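Local coordinates for protein RNA-dependent RNA polymerase (Dera Ghazi Khan orthonairovirus, PDB 6DX2) that carries a viral OTU-domain cysteine protease with deubiquitinase activity as one part of a much larger protein that probably also acts as an RNA-directed RNA polymerase, at residues 56-61 against 94-99; 63-68 against 87-92; 103-108 against 116-121. One frame throughout, in Å; residues are numbered along the deposited sequence.

Overall arrangement
Contacts 2 and 3 are buried, whereas contact 1 lies at the surface. Contacts 1 and 2 use the same helix, 58-71: its first turn faces the loop after helix 86-93 in contact 1, and its middle packs on helix 86-93 itself in contact 2, nested within the loop that contact 1 closes. Contact 3, near the centre of the chain, sets helix 102-112 against sheet strand 116-121. Chemistry follows place: a weak polar meeting of arginine and asparagine outside, hydrocarbon packing inside, with aliphatic side chains only in contact 3. The three are tied together at E104, whose carboxylate meets the hydroxyls of Y98 from contact 1 and Y89 from contact 2.

Contact 1: residues 56-61 against 94-99; sequences SEWRSI and LRNYYW
N96 OD1 meets the edge of the W58 indole, near the ring plane, 3.5 Å from W58 CH2; the amide and ring planes are 44° apart. One face of the same indole is covered from within its own segment, where R59 CG sits over the ring centre. The arginine then reaches past the rim of the indole, so that W58 CH2 lies against one face of the R59 guanidinium, offset from its middle. N96 ND2 lies at the guanidinium edge, in its plane, while OD1 approaches obliquely. One face of the Y97 ring is taken by N96 CB.

Polar contact rests on N96 OD1. R59 NH2 is 2.5 Å away, but the bond is weak, with an N-H...O angle of 121°, and so short a distance is best read with caution. R59 NH1 is also near OD1, at 3.0 Å. The arginine chain turns sharply at chi3 (85°), which brings its head round toward N96. A water adds a looser link, bonded weakly to R59 NE at 3.0 Å and to the backbone oxygen of L94 at 3.5 Å.

N96 is the second residue of a type II turn from R95 to Y98, closed by Y98 N to R95 O, and the turn is also tied by a hydrogen bond from Y97 N to N41 OD1. On the other side, W58 opens helix 58-71, with E57 as its N-cap, and packs edge-to-face on Y45. The contact therefore joins the start of this helix to the loop before helix 102-112 in the OTU protease domain. Because a neutral amide meets a positive charge through one weak, doubtful bond at the surface, the polar link is probably modest, and neighbouring molecules in the crystal may influence its geometry.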
loop_
_atom_site.group_PDB
_atom_site.type_symbol
_atom_site.label_atom_id
_atom_site.label_comp_id
_atom_site.label_asym_id
_atom_site.label_seq_id
_atom_site.Cartn_x
_atom_site.Cartn_y
_atom_site.Cartn_z
ATOM N N SER A 56 -1.056 -11.349 12.416
ATOM C CA SER A 56 0.037 -12.267 12.716
ATOM C C SER A 56 0.888 -12.616 11.506
ATOM O O SER A 56 1.970 -13.192 11.702
ATOM C CB SER A 56 -0.508 -13.549 13.332
ATOM O OG SER A 56 -1.258 -14.281 12.386
ATOM N N GLU A 57 0.425 -12.310 10.287
ATOM C CA GLU A 57 1.116 -12.629 9.047
ATOM C C GLU A 57 2.022 -11.499 8.550
ATOM O O GLU A 57 2.580 -11.592 7.453
ATOM C CB GLU A 57 0.096 -12.997 7.978
ATOM C CG GLU A 57 -0.580 -14.318 8.261
ATOM C CD GLU A 57 -1.802 -14.204 9.170
ATOM O OE1 GLU A 57 -2.157 -13.082 9.591
ATOM O OE2 GLU A 57 -2.411 -15.253 9.482
ATOM N N TRP A 58 2.238 -10.476 9.377
ATOM C CA TRP A 58 2.920 -9.281 8.890
ATOM C C TRP A 58 4.369 -9.560 8.514
ATOM O O TRP A 58 4.875 -9.010 7.529
ATOM C CB TRP A 58 2.822 -8.178 9.956
ATOM C CG TRP A 58 3.678 -8.365 11.162
ATOM C CD1 TRP A 58 3.333 -9.015 12.315
ATOM C CD2 TRP A 58 4.989 -7.843 11.373
ATOM N NE1 TRP A 58 4.360 -8.966 13.208
ATOM C CE2 TRP A 58 5.384 -8.235 12.662
ATOM C CE3 TRP A 58 5.863 -7.074 10.593
ATOM C CZ2 TRP A 58 6.650 -7.916 13.207
ATOM C CZ3 TRP A 58 7.114 -6.759 11.122
ATOM C CH2 TRP A 58 7.487 -7.178 12.436
ATOM N N ARG A 59 5.055 -10.438 9.263
ATOM C CA ARG A 59 6.427 -10.769 8.884
ATOM C C ARG A 59 6.482 -11.608 7.610
ATOM O O ARG A 59 7.409 -11.460 6.808
ATOM C CB ARG A 59 7.146 -11.525 10.013
ATOM C CG ARG A 59 7.106 -10.850 11.405
ATOM C CD ARG A 59 8.106 -11.495 12.416
ATOM N NE ARG A 59 9.407 -10.865 12.209
ATOM C CZ ARG A 59 9.959 -9.968 13.025
ATOM N NH1 ARG A 59 9.360 -9.615 14.165
ATOM N NH2 ARG A 59 11.135 -9.443 12.713
ATOM N N SER A 60 5.528 -12.512 7.407
ATOM C CA SER A 60 5.598 -13.320 6.195
ATOM C C SER A 60 5.312 -12.489 4.954
ATOM O O SER A 60 5.794 -12.820 3.864
ATOM C CB SER A 60 4.646 -14.503 6.302
ATOM O OG SER A 60 3.333 -14.030 6.362
ATOM N N ILE A 61 4.566 -11.406 5.096
ATOM C CA ILE A 61 4.378 -10.496 3.968
ATOM C C ILE A 61 5.703 -9.867 3.570
ATOM O O ILE A 61 6.016 -9.745 2.382
ATOM C CB ILE A 61 3.340 -9.431 4.328
ATOM C CG1 ILE A 61 1.963 -10.095 4.325
ATOM C CG2 ILE A 61 3.412 -8.283 3.365
ATOM C CD1 ILE A 61 1.074 -9.446 5.287
ATOM N N LEU A 94 13.778 -5.891 5.899
ATOM C CA LEU A 94 13.435 -7.000 6.775
ATOM C C LEU A 94 13.604 -6.659 8.250
ATOM O O LEU A 94 13.247 -7.465 9.115
ATOM C CB LEU A 94 14.304 -8.210 6.452
ATOM C CG LEU A 94 13.808 -8.892 5.175
ATOM C CD1 LEU A 94 14.822 -9.890 4.668
ATOM C CD2 LEU A 94 12.457 -9.558 5.446
ATOM N N ARG A 95 14.181 -5.512 8.557
ATOM C CA ARG A 95 14.422 -5.180 9.939
ATOM C C ARG A 95 13.130 -4.723 10.589
ATOM O O ARG A 95 12.301 -4.093 9.953
ATOM C CB ARG A 95 15.462 -4.074 10.039
ATOM C CG ARG A 95 16.833 -4.467 9.583
ATOM C CD ARG A 95 17.807 -3.448 10.099
ATOM N NE ARG A 95 17.484 -3.014 11.464
ATOM C CZ ARG A 95 17.492 -1.746 11.877
ATOM N NH1 ARG A 95 17.802 -0.762 11.041
ATOM N NH2 ARG A 95 17.193 -1.459 13.134
ATOM N N ASN A 96 12.986 -4.988 11.900
ATOM C CA ASN A 96 11.813 -4.487 12.602
ATOM C C ASN A 96 11.776 -2.964 12.528
ATOM O O ASN A 96 12.823 -2.295 12.511
ATOM C CB ASN A 96 11.807 -4.887 14.072
ATOM C CG ASN A 96 11.481 -6.364 14.312
ATOM O OD1 ASN A 96 10.864 -7.050 13.496
ATOM N ND2 ASN A 96 11.887 -6.845 15.472
ATOM N N TYR A 97 10.543 -2.432 12.460
ATOM C CA TYR A 97 10.238 -1.011 12.447
ATOM C C TYR A 97 10.748 -0.325 11.196
ATOM O O TYR A 97 10.899 0.902 11.187
ATOM C CB TYR A 97 10.778 -0.316 13.722
ATOM C CG TYR A 97 10.477 -1.194 14.898
ATOM C CD1 TYR A 97 9.151 -1.514 15.217
ATOM C CD2 TYR A 97 11.485 -1.730 15.670
ATOM C CE1 TYR A 97 8.858 -2.345 16.280
ATOM C CE2 TYR A 97 11.194 -2.554 16.755
ATOM C CZ TYR A 97 9.878 -2.858 17.038
ATOM O OH TYR A 97 9.579 -3.683 18.107
ATOM N N TYR A 98 10.992 -1.086 10.122
ATOM C CA TYR A 98 11.209 -0.456 8.833
ATOM C C TYR A 98 9.873 0.089 8.349
ATOM O O TYR A 98 8.857 -0.632 8.345
ATOM C CB TYR A 98 11.762 -1.490 7.848
ATOM C CG TYR A 98 11.779 -1.034 6.432
ATOM C CD1 TYR A 98 10.666 -1.222 5.609
ATOM C CD2 TYR A 98 12.888 -0.404 5.914
ATOM C CE1 TYR A 98 10.675 -0.798 4.259
ATOM C CE2 TYR A 98 12.929 0.016 4.587
ATOM C CZ TYR A 98 11.827 -0.188 3.768
ATOM O OH TYR A 98 11.814 0.230 2.459
ATOM N N TRP A 99 9.835 1.364 7.987
ATOM C CA TRP A 99 8.539 1.964 7.638
ATOM C C TRP A 99 8.199 1.678 6.190
ATOM O O TRP A 99 8.875 2.157 5.293
ATOM C CB TRP A 99 8.541 3.471 7.912
ATOM C CG TRP A 99 8.510 3.742 9.374
ATOM C CD1 TRP A 99 9.584 3.633 10.260
ATOM C CD2 TRP A 99 7.374 4.134 10.166
ATOM N NE1 TRP A 99 9.168 3.947 11.526
ATOM C CE2 TRP A 99 7.831 4.257 11.511
ATOM C CE3 TRP A 99 6.020 4.405 9.887
ATOM C CZ2 TRP A 99 6.979 4.606 12.588
ATOM C CZ3 TRP A 99 5.180 4.748 10.956
ATOM C CH2 TRP A 99 5.681 4.864 12.303
HETATM O O HOH W 1 10.690 -9.738 9.736
#

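Contact 2: residues 63-68 against 87-92; sequences NTIASF and SDYRAD
Y89 is the first residue of 87-92 to touch the other helix, meeting I65 with the hydroxyl end of its ring. The CG2 branch of I65 approaches the ring edge, near its plane, 3.6 Å from Y89 OH and 4.1 Å from Y89 CE2, and the two side chains cross at about a right angle. With CG anti to the backbone N (chi1 171°), the phenol reaches helix 58-71; its hydroxyl is hydrogen-bonded to E104 of helix 102-112.

Helices 58-71 and 86-93 pack on each other here, in the helical part of the OTU domain, and come closest where the CA atoms of A66 and R90 are 5.6 Å apart, with only the methyl of A66 at this point, consistent with so close an approach.

R90, next in order, lays the aliphatic part of its chain over A66: CG and CD are each 4.1 Å from A66 CB, and CD is 3.3 Å from A66 O. Beyond CD the chain bends at chi3 (-93°) and takes the guanidinium back along its own helix, one face over S87 CA, where NH2 is hydrogen-bonded to S86 OG.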
loop_
_atom_site.group_PDB
_atom_site.type_symbol
_atom_site.label_atom_id
_atom_site.label_comp_id
_atom_site.label_asym_id
_atom_site.label_seq_id
_atom_site.Cartn_x
_atom_site.Cartn_y
_atom_site.Cartn_z
ATOM N N ASN A 63 8.526 -11.325 3.921
ATOM C CA ASN A 63 9.320 -12.353 3.254
ATOM C C ASN A 63 8.915 -12.495 1.796
ATOM O O ASN A 63 9.768 -12.729 0.928
ATOM C CB ASN A 63 9.185 -13.689 3.992
ATOM C CG ASN A 63 9.882 -13.663 5.348
ATOM O OD1 ASN A 63 10.817 -12.900 5.541
ATOM N ND2 ASN A 63 9.435 -14.499 6.279
ATOM N N THR A 64 7.615 -12.335 1.523
ATOM C CA THR A 64 7.117 -12.356 0.158
ATOM C C THR A 64 7.692 -11.197 -0.642
ATOM O O THR A 64 8.174 -11.389 -1.767
ATOM C CB THR A 64 5.589 -12.320 0.182
ATOM O OG1 THR A 64 5.123 -13.552 0.746
ATOM C CG2 THR A 64 5.082 -12.203 -1.225
ATOM N N ILE A 65 7.727 -10.009 -0.035
ATOM C CA ILE A 65 8.331 -8.853 -0.698
ATOM C C ILE A 65 9.805 -9.119 -0.974
ATOM O O ILE A 65 10.344 -8.786 -2.042
ATOM C CB ILE A 65 8.161 -7.607 0.178
ATOM C CG1 ILE A 65 6.694 -7.224 0.244
ATOM C CG2 ILE A 65 9.026 -6.426 -0.356
ATOM C CD1 ILE A 65 6.475 -6.149 1.330
ATOM N N ALA A 66 10.486 -9.715 -0.005
ATOM C CA ALA A 66 11.898 -9.944 -0.168
ATOM C C ALA A 66 12.146 -10.926 -1.310
ATOM O O ALA A 66 13.095 -10.763 -2.068
ATOM C CB ALA A 66 12.493 -10.450 1.147
ATOM N N SER A 67 11.287 -11.947 -1.449
ATOM C CA SER A 67 11.485 -12.922 -2.515
ATOM C C SER A 67 11.296 -12.263 -3.869
ATOM O O SER A 67 12.068 -12.534 -4.813
ATOM C CB SER A 67 10.524 -14.114 -2.360
ATOM O OG SER A 67 9.262 -13.861 -2.980
ATOM N N PHE A 68 10.297 -11.376 -3.970
ATOM C CA PHE A 68 10.108 -10.664 -5.225
ATOM C C PHE A 68 11.327 -9.796 -5.535
ATOM O O PHE A 68 11.775 -9.747 -6.678
ATOM C CB PHE A 68 8.826 -9.833 -5.194
ATOM C CG PHE A 68 8.446 -9.297 -6.534
ATOM C CD1 PHE A 68 7.654 -10.042 -7.401
ATOM C CD2 PHE A 68 8.954 -8.067 -6.962
ATOM C CE1 PHE A 68 7.323 -9.555 -8.656
ATOM C CE2 PHE A 68 8.639 -7.580 -8.216
ATOM C CZ PHE A 68 7.798 -8.316 -9.057
ATOM N N SER A 87 20.097 -6.740 -2.505
ATOM C CA SER A 87 20.612 -7.235 -1.231
ATOM C C SER A 87 20.536 -6.164 -0.145
ATOM O O SER A 87 20.097 -6.437 0.984
ATOM C CB SER A 87 22.053 -7.732 -1.405
ATOM O OG SER A 87 22.462 -8.297 -0.184
ATOM N N ASP A 88 20.970 -4.939 -0.471
ATOM C CA ASP A 88 20.817 -3.813 0.452
ATOM C C ASP A 88 19.347 -3.569 0.805
ATOM O O ASP A 88 19.017 -3.343 1.979
ATOM C CB ASP A 88 21.414 -2.542 -0.151
ATOM C CG ASP A 88 22.921 -2.633 -0.358
ATOM O OD1 ASP A 88 23.565 -3.534 0.236
ATOM O OD2 ASP A 88 23.451 -1.809 -1.135
ATOM N N TYR A 89 18.454 -3.594 -0.200
ATOM C CA TYR A 89 17.048 -3.354 0.066
ATOM C C TYR A 89 16.509 -4.396 1.035
ATOM O O TYR A 89 15.838 -4.058 2.036
ATOM C CB TYR A 89 16.230 -3.361 -1.230
ATOM C CG TYR A 89 14.713 -3.332 -0.948
ATOM C CD1 TYR A 89 14.104 -2.218 -0.373
ATOM C CD2 TYR A 89 13.922 -4.431 -1.213
ATOM C CE1 TYR A 89 12.791 -2.210 -0.067
ATOM C CE2 TYR A 89 12.575 -4.413 -0.921
ATOM C CZ TYR A 89 12.012 -3.296 -0.354
ATOM O OH TYR A 89 10.668 -3.275 -0.070
ATOM N N ARG A 90 16.779 -5.676 0.754
ATOM C CA ARG A 90 16.150 -6.706 1.575
ATOM C C ARG A 90 16.642 -6.641 3.010
ATOM O O ARG A 90 15.854 -6.826 3.940
ATOM C CB ARG A 90 16.388 -8.093 0.990
ATOM C CG ARG A 90 15.605 -8.289 -0.295
ATOM C CD ARG A 90 15.993 -9.657 -0.895
ATOM N NE ARG A 90 17.079 -9.556 -1.868
ATOM C CZ ARG A 90 18.227 -10.223 -1.775
ATOM N NH1 ARG A 90 18.437 -11.028 -0.740
ATOM N NH2 ARG A 90 19.153 -10.078 -2.712
ATOM N N ALA A 91 17.920 -6.329 3.211
ATOM C CA ALA A 91 18.466 -6.283 4.568
ATOM C C ALA A 91 17.827 -5.156 5.379
ATOM O O ALA A 91 17.566 -5.305 6.581
ATOM C CB ALA A 91 19.985 -6.116 4.521
ATOM N N ASP A 92 17.575 -4.020 4.738
ATOM C CA ASP A 92 16.923 -2.909 5.428
ATOM C C ASP A 92 15.445 -3.203 5.681
ATOM O O ASP A 92 14.955 -3.057 6.801
ATOM C CB ASP A 92 17.057 -1.638 4.594
ATOM C CG ASP A 92 16.918 -0.382 5.428
ATOM O OD1 ASP A 92 17.282 -0.437 6.626
ATOM O OD2 ASP A 92 16.440 0.648 4.898
#

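Contact 3: residues 103-108 against 116-121; sequences VEAEIL and IILWEA
Aliphatic packing carries this contact, with A105 and L108 on the helix facing I116 and L118 on the strand. The methyl of A105 faces two branched side chains: its CB is 4.0 Å from CG2 of I116 and 4.1 Å from CD2 of L118, whose CD1 lies equally near. The other arm of I116 reaches farther along the helix. Its CD1 presses on L108 CB at 3.5 Å and comes within 4.0 Å of L108 CG and CD2. I116 thus divides its branches between two residues one helical turn apart: CG1 lies beside the backbone N (chi1 -60°) and carries CD1 to L108, while CG2 goes to A105.

One approach is to a polar backbone atom. I116 CD1 lies 3.7 Å from A105 O, a van der Waals touch, and no hydrogen bond links the two segments.

This is the helix-on-sheet layer of the OTU fold. Helix 102-112 and strand 116-121 follow each other through a short connection and run nearly antiparallel, their local axes 160° apart and 8.7 Å from each other. The strand lies inside the mixed sheet, between 127-133 and 142-147; I116 and L118 point to this helix, whereas I117 points away from it. Y133 also touches A105, and from the helical side I61 and I65 of helix 58-71 cover L108.

Backbone hydrogen bonds fix the strand itself: I116 pairs with Y133 and L118 with T131 at one border, I117 with L142 and L144 at the other. E104, a buried acid of the same helix, makes no contact with the strand; its OE2 is hydrogen-bonded to the hydroxyls of both Y98 and Y89.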
loop_
_atom_site.group_PDB
_atom_site.type_symbol
_atom_site.label_atom_id
_atom_site.label_comp_id
_atom_site.label_asym_id
_atom_site.label_seq_id
_atom_site.Cartn_x
_atom_site.Cartn_y
_atom_site.Cartn_z
ATOM N N VAL A 103 7.292 2.030 -1.954
ATOM C CA VAL A 103 8.246 1.030 -2.454
ATOM C C VAL A 103 7.694 -0.373 -2.251
ATOM O O VAL A 103 7.701 -1.203 -3.171
ATOM C CB VAL A 103 9.601 1.182 -1.742
ATOM C CG1 VAL A 103 10.471 -0.018 -2.063
ATOM C CG2 VAL A 103 10.287 2.454 -2.201
ATOM N N GLU A 104 7.166 -0.633 -1.040
ATOM C CA GLU A 104 6.577 -1.915 -0.707
ATOM C C GLU A 104 5.201 -2.106 -1.342
ATOM O O GLU A 104 4.842 -3.236 -1.663
ATOM C CB GLU A 104 6.453 -2.045 0.824
ATOM C CG GLU A 104 7.836 -2.226 1.437
ATOM C CD GLU A 104 8.662 -0.977 1.388
ATOM O OE1 GLU A 104 8.110 0.156 1.548
ATOM O OE2 GLU A 104 9.875 -1.131 1.114
ATOM N N ALA A 105 4.421 -1.044 -1.499
ATOM C CA ALA A 105 3.140 -1.206 -2.181
ATOM C C ALA A 105 3.358 -1.650 -3.622
ATOM O O ALA A 105 2.687 -2.564 -4.128
ATOM C CB ALA A 105 2.383 0.121 -2.146
ATOM N N GLU A 106 4.324 -1.039 -4.289
ATOM C CA GLU A 106 4.614 -1.429 -5.669
ATOM C C GLU A 106 5.030 -2.894 -5.732
ATOM O O GLU A 106 4.502 -3.664 -6.542
ATOM C CB GLU A 106 5.696 -0.528 -6.239
ATOM C CG GLU A 106 6.227 -1.004 -7.606
ATOM C CD GLU A 106 7.139 0.027 -8.207
ATOM O OE1 GLU A 106 8.210 0.174 -7.624
ATOM O OE2 GLU A 106 6.806 0.640 -9.263
ATOM N N ILE A 107 5.935 -3.305 -4.841
ATOM C CA ILE A 107 6.435 -4.690 -4.873
ATOM C C ILE A 107 5.330 -5.674 -4.515
ATOM O O ILE A 107 5.123 -6.694 -5.198
ATOM C CB ILE A 107 7.644 -4.862 -3.944
ATOM C CG1 ILE A 107 8.849 -4.090 -4.471
ATOM C CG2 ILE A 107 8.037 -6.331 -3.865
ATOM C CD1 ILE A 107 10.109 -4.053 -3.456
ATOM N N LEU A 108 4.601 -5.400 -3.428
ATOM C CA LEU A 108 3.578 -6.360 -3.008
ATOM C C LEU A 108 2.485 -6.522 -4.053
ATOM O O LEU A 108 1.933 -7.608 -4.214
ATOM C CB LEU A 108 2.938 -5.906 -1.672
ATOM C CG LEU A 108 2.338 -7.056 -0.892
ATOM C CD1 LEU A 108 3.187 -8.215 -0.624
ATOM C CD2 LEU A 108 1.897 -6.439 0.476
ATOM N N ILE A 116 -3.005 -2.393 -4.747
ATOM C CA ILE A 116 -2.858 -1.704 -3.480
ATOM C C ILE A 116 -2.996 -0.221 -3.735
ATOM O O ILE A 116 -2.393 0.298 -4.673
ATOM C CB ILE A 116 -1.512 -2.003 -2.789
ATOM C CG1 ILE A 116 -1.414 -3.536 -2.527
ATOM C CG2 ILE A 116 -1.382 -1.094 -1.528
ATOM C CD1 ILE A 116 -0.001 -4.015 -2.027
ATOM N N ILE A 117 -3.808 0.458 -2.930
ATOM C CA ILE A 117 -4.020 1.889 -3.116
ATOM C C ILE A 117 -3.591 2.608 -1.855
ATOM O O ILE A 117 -4.022 2.244 -0.754
ATOM C CB ILE A 117 -5.483 2.204 -3.451
ATOM C CG1 ILE A 117 -5.847 1.474 -4.724
ATOM C CG2 ILE A 117 -5.717 3.745 -3.536
ATOM C CD1 ILE A 117 -7.386 1.589 -5.066
ATOM N N LEU A 118 -2.738 3.619 -2.015
ATOM C CA LEU A 118 -2.316 4.439 -0.891
ATOM C C LEU A 118 -3.128 5.712 -0.959
ATOM O O LEU A 118 -2.958 6.516 -1.882
ATOM C CB LEU A 118 -0.819 4.747 -0.924
ATOM C CG LEU A 118 0.130 3.547 -1.057
ATOM C CD1 LEU A 118 1.655 3.966 -0.915
ATOM C CD2 LEU A 118 -0.264 2.434 -0.082
ATOM N N TRP A 119 -4.033 5.896 0.016
ATOM C CA TRP A 119 -4.845 7.098 0.073
ATOM C C TRP A 119 -4.165 8.016 1.077
ATOM O O TRP A 119 -4.239 7.793 2.290
ATOM C CB TRP A 119 -6.257 6.775 0.556
ATOM C CG TRP A 119 -7.022 5.796 -0.320
ATOM C CD1 TRP A 119 -7.090 4.422 -0.166
ATOM C CD2 TRP A 119 -7.830 6.114 -1.459
ATOM N NE1 TRP A 119 -7.925 3.884 -1.109
ATOM C CE2 TRP A 119 -8.387 4.896 -1.921
ATOM C CE3 TRP A 119 -8.150 7.307 -2.119
ATOM C CZ2 TRP A 119 -9.184 4.808 -3.047
ATOM C CZ3 TRP A 119 -8.996 7.222 -3.261
ATOM C CH2 TRP A 119 -9.496 5.992 -3.699
ATOM N N GLU A 120 -3.499 9.055 0.590
ATOM C CA GLU A 120 -2.920 10.043 1.484
ATOM C C GLU A 120 -3.999 11.022 1.888
ATOM O O GLU A 120 -4.611 11.686 1.038
ATOM C CB GLU A 120 -1.734 10.744 0.831
ATOM C CG GLU A 120 -0.472 9.862 0.951
ATOM C CD GLU A 120 0.662 10.247 0.014
ATOM O OE1 GLU A 120 1.018 9.419 -0.862
ATOM O OE2 GLU A 120 1.201 11.369 0.165
ATOM N N ALA A 121 -4.174 11.151 3.223
ATOM C CA ALA A 121 -5.258 11.880 3.839
ATOM C C ALA A 121 -4.691 12.964 4.732
ATOM O O ALA A 121 -3.633 12.782 5.361
ATOM C CB ALA A 121 -6.142 10.939 4.695
#